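Local coordinates for soluble lytic transglycosylase B3 (Pseudomonas aeruginosa, PDB 5ANZ), which probably cleaves the glycan strands of peptidoglycan as a lytic transglycosylase of the bacterial cell wall and carries a bound calcium ion, at residues G203-I208 against G232-S237; Y130-D135 against S237-L242. One frame throughout, in Å; residues are numbered along the deposited sequence.

In the fold
Both contacts lie in the lysozyme-like transglycosylase domain and share helix 231-244. Contact 1 sets the loop 203-208, which runs into helix 209-215, against the first turns of that helix; contact 2 sets the turn between helices 120-130 and 134-145 against its later turns. Ser237 belongs to both, and their centres are about 11 Å apart. Along the chain the order is 130-135, 203-208, then 232-242, so contact 2 spans the longer loop and contact 1 falls within it. Helix 231-244 thus connects the calcium site at its start with the surroundings of Tyr326, a residue of the N-acetylglucosamine site.

Contact 1: residues G203-I208 against G232-S237; sequences GQTQFI and GDALAS. With CA (calcium ion), chain B.
Thr205 and Phe207, in the loop before helix 209-215 of the lysozyme-like domain, pack on Ala234 and Ser237 of helix 231-244. In Thr205, OG1 sits between the backbone N and the carbonyl carbon (chi1 58°), which sends CG2 to the helix, 3.4 Å from Ala234 O, and leaves OG1 over one face of the Phe207 ring, offset toward the rim. Gln204 adds its CB, 4.0 Å from Ala234 CB, while its amide oxygen receives a hydrogen bond from the indole of Trp141. One turn further along the helix, Ser237 meets the rim of the Phe207 ring: CZ of Phe207 is 3.6 Å from Ser237 O, which lies in the ring plane. The Ser237 hydroxyl is turned back along its own helix, OG donating a hydrogen bond to Asp233 O at 2.6 Å and receiving one from Val217 N. Asp233 makes no contact with the loop and binds calcium with both carboxylate oxygens, OD2 at 2.4 Å and OD1 at a longer 2.8 Å. Asp218, Asp220, Asp222 and Lys224 O complete the protein ligands. Within the loop, Gln206 NE2 donates a nearly straight hydrogen bond (169°) to Gly203 O, in the plane of that carbonyl. Leu235 and Ala236 pack on helix 120-130, Leu235 also on helix 134-145, while Ile208, which binds N-acetylglucosamine in another structure of this protein, lies against helix 170-186.

Contact 2: residues Y130-D135 against S237-L242; sequences YAVDAD and STANYL
A chi1 of 177° in Val132 sets CG1 opposite the main-chain nitrogen and CG2 opposite the carbonyl carbon, and the two methyls thereby reach different residues of helix 231-244, Leu242 and Ala239. In Tyr130, chi1 of -65° carries the ring to Ala239 and Asn240, with Asn240 N over one face, offset toward the rim. Both residues belong to the short connection between the consecutive helices 120-130 and 134-145 of the lysozyme-like domain. They stand on either side of Ala131 in the sequence, where the chain takes a positive phi, and helix 134-145 begins after Asp133. Ala239 is the small residue between them: its CB is 4.0 Å from Tyr130 CB and 4.2 Å from Val132 CB. Over the methyl of Ala239 the turn comes close to the helix backbone, Val132 CG2 lying 3.5 Å from Ala239 O. The other branch, CG1 of Val132, meets Leu242 CD1 at 3.9 Å, the two side chains crossing at about a right angle. Leu242 in turn lies close to Tyr326, a residue of the N-acetylglucosamine site. Val137 of helix 134-145 touches both Val132 and Ala239, extending the apolar packing beyond the turn. On the Tyr130 side, the side-chain amide of Asn240 is inclined by 59° to the ring, its nitrogen ND2 hydrogen-bonded to Tyr215 O, while its oxygen OD1 comes 3.6 Å from Tyr130 CE1.

Contact 1: residues G203-I208 against G232-S237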
ATOM      1  N   GLY A 203      11.144  -0.727 -10.623  1.00 17.21           N
ATOM      2  CA  GLY A 203      12.211  -1.531 -10.057  1.00 20.53           C
ATOM      3  C   GLY A 203      11.819  -2.373  -8.852  1.00 17.30           C
ATOM      4  O   GLY A 203      10.670  -2.751  -8.701  1.00 19.12           O
ATOM      5  N   GLN A 204      12.804  -2.672  -8.016  1.00 16.60           N
ATOM      6  CA  GLN A 204      12.594  -3.617  -6.931  1.00 16.94           C
ATOM      7  C   GLN A 204      11.783  -2.993  -5.822  1.00 19.35           C
ATOM      8  O   GLN A 204      11.061  -3.698  -5.110  1.00 20.11           O
ATOM      9  CB  GLN A 204      13.918  -4.115  -6.378  1.00 19.83           C
ATOM     10  CG  GLN A 204      14.792  -4.747  -7.454  1.00 20.15           C
ATOM     11  CD  GLN A 204      15.772  -5.742  -6.905  1.00 30.96           C
ATOM     12  OE1 GLN A 204      15.536  -6.351  -5.865  1.00 29.09           O
ATOM     13  NE2 GLN A 204      16.889  -5.933  -7.616  1.00 28.50           N
ATOM     14  N   THR A 205      11.897  -1.676  -5.683  1.00 17.56           N
ATOM     15  CA  THR A 205      11.198  -0.971  -4.612  1.00 19.60           C
ATOM     16  C   THR A 205       9.785  -0.523  -5.024  1.00 20.56           C
ATOM     17  O   THR A 205       8.970  -0.152  -4.176  1.00 19.67           O
ATOM     18  CB  THR A 205      11.993   0.270  -4.184  1.00 21.17           C
ATOM     19  OG1 THR A 205      12.171   1.108  -5.329  1.00 21.80           O
ATOM     20  CG2 THR A 205      13.362  -0.133  -3.645  1.00 25.67           C
ATOM     21  N   GLN A 206       9.525  -0.507  -6.331  1.00 17.35           N
ATOM     22  CA  GLN A 206       8.293   0.050  -6.904  1.00 16.48           C
ATOM     23  C   GLN A 206       8.061   1.495  -6.476  1.00 19.58           C
ATOM     24  O   GLN A 206       6.919   1.928  -6.275  1.00 22.36           O
ATOM     25  CB  GLN A 206       7.093  -0.831  -6.550  1.00 18.91           C
ATOM     26  CG  GLN A 206       7.203  -2.229  -7.195  1.00 19.25           C
ATOM     27  CD  GLN A 206       6.923  -2.207  -8.693  1.00 19.55           C
ATOM     28  OE1 GLN A 206       5.774  -2.011  -9.122  1.00 23.62           O
ATOM     29  NE2 GLN A 206       7.967  -2.397  -9.494  1.00 18.86           N
ATOM     30  N   PHE A 207       9.159   2.248  -6.379  1.00 16.90           N
ATOM     31  CA  PHE A 207       9.086   3.706  -6.227  1.00 18.86           C
ATOM     32  C   PHE A 207       8.594   4.375  -7.510  1.00 19.53           C
ATOM     33  O   PHE A 207       9.116   4.060  -8.579  1.00 21.16           O
ATOM     34  CB  PHE A 207      10.463   4.298  -5.944  1.00 17.98           C
ATOM     35  CG  PHE A 207      10.998   4.095  -4.543  1.00 19.08           C
ATOM     36  CD1 PHE A 207      10.243   3.504  -3.540  1.00 19.06           C
ATOM     37  CD2 PHE A 207      12.277   4.570  -4.240  1.00 21.43           C
ATOM     38  CE1 PHE A 207      10.772   3.375  -2.248  1.00 25.62           C
ATOM     39  CE2 PHE A 207      12.807   4.460  -2.957  1.00 25.22           C
ATOM     40  CZ  PHE A 207      12.058   3.868  -1.965  1.00 21.57           C
ATOM     41  N   ILE A 208       7.674   5.336  -7.428  1.00 20.14           N
ATOM     42  CA  ILE A 208       7.438   6.214  -8.580  1.00 20.35           C
ATOM     43  C   ILE A 208       8.629   7.176  -8.685  1.00 18.34           C
ATOM     44  O   ILE A 208       9.365   7.365  -7.720  1.00 20.78           O
ATOM     45  CB  ILE A 208       6.109   6.989  -8.464  1.00 23.98           C
ATOM     46  CG1 ILE A 208       6.100   7.867  -7.213  1.00 24.15           C
ATOM     47  CG2 ILE A 208       4.925   6.027  -8.445  1.00 29.09           C
ATOM     48  CD1 ILE A 208       4.818   8.705  -7.059  1.00 25.21           C
ATOM     49  N   GLY A 232      21.574  -3.908  -2.687  1.00 23.71           N
ATOM     50  CA  GLY A 232      22.019  -2.956  -1.678  1.00 27.49           C
ATOM     51  C   GLY A 232      21.289  -1.628  -1.809  1.00 25.07           C
ATOM     52  O   GLY A 232      20.703  -1.129  -0.840  1.00 21.67           O
ATOM     53  N   ASP A 233      21.321  -1.048  -3.003  1.00 20.73           N
ATOM     54  CA  ASP A 233      20.609   0.219  -3.235  1.00 18.72           C
ATOM     55  C   ASP A 233      19.121   0.065  -2.960  1.00 22.00           C
ATOM     56  O   ASP A 233      18.487   0.931  -2.363  1.00 21.16           O
ATOM     57  CB  ASP A 233      20.787   0.721  -4.673  1.00 20.49           C
ATOM     58  CG  ASP A 233      22.230   1.127  -5.013  1.00 24.98           C
ATOM     59  OD1 ASP A 233      23.132   1.196  -4.133  1.00 25.36           O
ATOM     60  OD2 ASP A 233      22.435   1.412  -6.217  1.00 21.90           O
ATOM     61  N   ALA A 234      18.544  -1.038  -3.413  1.00 18.61           N
ATOM     62  CA  ALA A 234      17.111  -1.255  -3.215  1.00 17.85           C
ATOM     63  C   ALA A 234      16.746  -1.346  -1.739  1.00 16.62           C
ATOM     64  O   ALA A 234      15.790  -0.719  -1.300  1.00 19.59           O
ATOM     65  CB  ALA A 234      16.658  -2.543  -3.932  1.00 19.07           C
ATOM     66  N   LEU A 235      17.494  -2.154  -0.997  1.00 17.17           N
ATOM     67  CA  LEU A 235      17.200  -2.360   0.418  1.00 18.62           C
ATOM     68  C   LEU A 235      17.428  -1.065   1.211  1.00 17.00           C
ATOM     69  O   LEU A 235      16.619  -0.712   2.065  1.00 18.89           O
ATOM     70  CB  LEU A 235      18.047  -3.516   0.977  1.00 18.89           C
ATOM     71  CG  LEU A 235      17.722  -4.892   0.358  1.00 20.67           C
ATOM     72  CD1 LEU A 235      18.766  -5.963   0.771  1.00 20.44           C
ATOM     73  CD2 LEU A 235      16.300  -5.318   0.728  1.00 23.14           C
ATOM     74  N   ALA A 236      18.509  -0.361   0.914  1.00 19.71           N
ATOM     75  CA  ALA A 236      18.771   0.886   1.628  1.00 17.78           C
ATOM     76  C   ALA A 236      17.710   1.923   1.292  1.00 21.19           C
ATOM     77  O   ALA A 236      17.311   2.711   2.169  1.00 19.48           O
ATOM     78  CB  ALA A 236      20.148   1.407   1.292  1.00 19.01           C
ATOM     79  N   SER A 237      17.264   1.940   0.032  1.00 17.63           N
ATOM     80  CA  SER A 237      16.232   2.877  -0.388  1.00 17.09           C
ATOM     81  C   SER A 237      14.928   2.608   0.347  1.00 17.55           C
ATOM     82  O   SER A 237      14.262   3.534   0.811  1.00 18.38           O
ATOM     83  CB  SER A 237      16.007   2.808  -1.909  1.00 18.80           C
ATOM     84  OG  SER A 237      17.182   3.174  -2.609  1.00 20.26           O
TER
HETATM   85 CA    CA B 501      24.701   2.171  -6.245  1.00 24.74          CA
HETATM   86  O   HOH W   1      24.718   0.636  -8.043  1.00 26.80           O

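Contact 2: residues Y130-D135 against S237-L242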
ATOM      1  N   TYR A 130      19.942   3.056   9.265  1.00 31.76           N
ATOM      2  CA  TYR A 130      18.667   3.759   9.141  1.00 28.31           C
ATOM      3  C   TYR A 130      17.757   3.518  10.339  1.00 29.16           C
ATOM      4  O   TYR A 130      16.711   4.143  10.447  1.00 32.88           O
ATOM      5  CB  TYR A 130      17.948   3.351   7.848  1.00 26.58           C
ATOM      6  CG  TYR A 130      18.717   3.778   6.622  1.00 27.59           C
ATOM      7  CD1 TYR A 130      18.632   5.081   6.153  1.00 34.42           C
ATOM      8  CD2 TYR A 130      19.565   2.893   5.961  1.00 28.73           C
ATOM      9  CE1 TYR A 130      19.355   5.490   5.056  1.00 31.04           C
ATOM     10  CE2 TYR A 130      20.296   3.295   4.857  1.00 30.43           C
ATOM     11  CZ  TYR A 130      20.181   4.595   4.407  1.00 30.72           C
ATOM     12  OH  TYR A 130      20.906   5.028   3.321  1.00 28.93           O
ATOM     13  N   ALA A 131      18.172   2.640  11.247  1.00 29.11           N
ATOM     14  CA  ALA A 131      17.322   2.264  12.375  1.00 23.05           C
ATOM     15  C   ALA A 131      15.960   1.781  11.861  1.00 25.22           C
ATOM     16  O   ALA A 131      14.893   2.268  12.287  1.00 25.71           O
ATOM     17  CB  ALA A 131      17.148   3.417  13.340  1.00 26.05           C
ATOM     18  N   VAL A 132      16.011   0.806  10.960  1.00 22.18           N
ATOM     19  CA  VAL A 132      14.804   0.163  10.454  1.00 21.83           C
ATOM     20  C   VAL A 132      15.022  -1.344  10.485  1.00 22.63           C
ATOM     21  O   VAL A 132      16.057  -1.827  10.039  1.00 24.86           O
ATOM     22  CB  VAL A 132      14.454   0.599   9.020  1.00 19.19           C
ATOM     23  CG1 VAL A 132      13.233  -0.148   8.525  1.00 22.15           C
ATOM     24  CG2 VAL A 132      14.196   2.116   8.983  1.00 21.15           C
ATOM     25  N   ASP A 133      14.042  -2.069  11.011  1.00 20.95           N
ATOM     26  CA  ASP A 133      14.148  -3.514  11.163  1.00 21.59           C
ATOM     27  C   ASP A 133      14.265  -4.220   9.822  1.00 22.67           C
ATOM     28  O   ASP A 133      13.487  -3.955   8.905  1.00 22.08           O
ATOM     29  CB  ASP A 133      12.943  -4.049  11.937  1.00 19.52           C
ATOM     30  CG  ASP A 133      12.881  -3.480  13.344  1.00 29.61           C
ATOM     31  OD1 ASP A 133      13.533  -4.043  14.240  1.00 33.17           O
ATOM     32  OD2 ASP A 133      12.225  -2.443  13.549  1.00 29.08           O
ATOM     33  N   ALA A 134      15.230  -5.130   9.731  1.00 20.63           N
ATOM     34  CA  ALA A 134      15.483  -5.862   8.498  1.00 21.66           C
ATOM     35  C   ALA A 134      14.247  -6.623   8.048  1.00 18.45           C
ATOM     36  O   ALA A 134      13.991  -6.730   6.849  1.00 18.80           O
ATOM     37  CB  ALA A 134      16.645  -6.826   8.676  1.00 20.92           C
ATOM     38  N   ASP A 135      13.496  -7.173   9.005  1.00 19.80           N
ATOM     39  CA  ASP A 135      12.361  -8.018   8.642  1.00 17.60           C
ATOM     40  C   ASP A 135      11.292  -7.194   7.953  1.00 18.61           C
ATOM     41  O   ASP A 135      10.623  -7.672   7.033  1.00 18.10           O
ATOM     42  CB  ASP A 135      11.767  -8.724   9.860  1.00 21.06           C
ATOM     43  CG  ASP A 135      12.667  -9.831  10.409  1.00 38.39           C
ATOM     44  OD1 ASP A 135      13.642 -10.232   9.730  1.00 38.00           O
ATOM     45  OD2 ASP A 135      12.376 -10.309  11.529  1.00 41.42           O
ATOM     46  N   SER A 237      17.264   1.940   0.032  1.00 17.63           N
ATOM     47  CA  SER A 237      16.232   2.877  -0.388  1.00 17.09           C
ATOM     48  C   SER A 237      14.928   2.608   0.347  1.00 17.55           C
ATOM     49  O   SER A 237      14.262   3.534   0.811  1.00 18.38           O
ATOM     50  CB  SER A 237      16.007   2.808  -1.909  1.00 18.80           C
ATOM     51  OG  SER A 237      17.182   3.174  -2.609  1.00 20.26           O
ATOM     52  N   THR A 238      14.568   1.335   0.460  1.00 17.71           N
ATOM     53  CA  THR A 238      13.350   0.953   1.159  1.00 17.92           C
ATOM     54  C   THR A 238      13.411   1.411   2.606  1.00 17.81           C
ATOM     55  O   THR A 238      12.442   1.963   3.136  1.00 17.38           O
ATOM     56  CB  THR A 238      13.150  -0.556   1.096  1.00 17.83           C
ATOM     57  OG1 THR A 238      13.062  -0.948  -0.280  1.00 22.69           O
ATOM     58  CG2 THR A 238      11.862  -0.978   1.842  1.00 19.30           C
ATOM     59  N   ALA A 239      14.556   1.179   3.241  1.00 18.74           N
ATOM     60  CA  ALA A 239      14.735   1.538   4.643  1.00 18.00           C
ATOM     61  C   ALA A 239      14.678   3.047   4.827  1.00 17.98           C
ATOM     62  O   ALA A 239      14.083   3.549   5.773  1.00 19.83           O
ATOM     63  CB  ALA A 239      16.068   0.994   5.168  1.00 22.15           C
ATOM     64  N   ASN A 240      15.324   3.769   3.921  1.00 17.34           N
ATOM     65  CA  ASN A 240      15.321   5.227   3.984  1.00 18.50           C
ATOM     66  C   ASN A 240      13.884   5.785   3.924  1.00 19.08           C
ATOM     67  O   ASN A 240      13.518   6.721   4.651  1.00 20.76           O
ATOM     68  CB  ASN A 240      16.171   5.783   2.834  1.00 18.28           C
ATOM     69  CG  ASN A 240      16.404   7.258   2.960  1.00 21.88           C
ATOM     70  OD1 ASN A 240      16.770   7.742   4.019  1.00 22.90           O
ATOM     71  ND2 ASN A 240      16.189   7.989   1.879  1.00 27.70           N
ATOM     72  N   TYR A 241      13.063   5.206   3.061  1.00 18.07           N
ATOM     73  CA  TYR A 241      11.674   5.639   2.906  1.00 16.78           C
ATOM     74  C   TYR A 241      10.855   5.273   4.156  1.00 21.25           C
ATOM     75  O   TYR A 241      10.066   6.087   4.654  1.00 20.90           O
ATOM     76  CB  TYR A 241      11.058   5.022   1.636  1.00 20.19           C
ATOM     77  CG  TYR A 241       9.666   5.530   1.289  1.00 22.22           C
ATOM     78  CD1 TYR A 241       8.533   4.977   1.865  1.00 30.75           C
ATOM     79  CD2 TYR A 241       9.494   6.560   0.376  1.00 34.08           C
ATOM     80  CE1 TYR A 241       7.268   5.439   1.541  1.00 34.20           C
ATOM     81  CE2 TYR A 241       8.236   7.029   0.053  1.00 35.35           C
ATOM     82  CZ  TYR A 241       7.129   6.464   0.631  1.00 33.31           C
ATOM     83  OH  TYR A 241       5.876   6.928   0.296  1.00 33.16           O
ATOM     84  N   LEU A 242      11.055   4.068   4.688  1.00 20.16           N
ATOM     85  CA  LEU A 242      10.361   3.714   5.931  1.00 16.87           C
ATOM     86  C   LEU A 242      10.759   4.628   7.085  1.00 18.36           C
ATOM     87  O   LEU A 242       9.921   4.999   7.919  1.00 20.10           O
ATOM     88  CB  LEU A 242      10.634   2.254   6.316  1.00 17.60           C
ATOM     89  CG  LEU A 242       9.884   1.231   5.464  1.00 24.24           C
ATOM     90  CD1 LEU A 242      10.412  -0.180   5.798  1.00 26.38           C
ATOM     91  CD2 LEU A 242       8.346   1.303   5.673  1.00 25.10           C
TER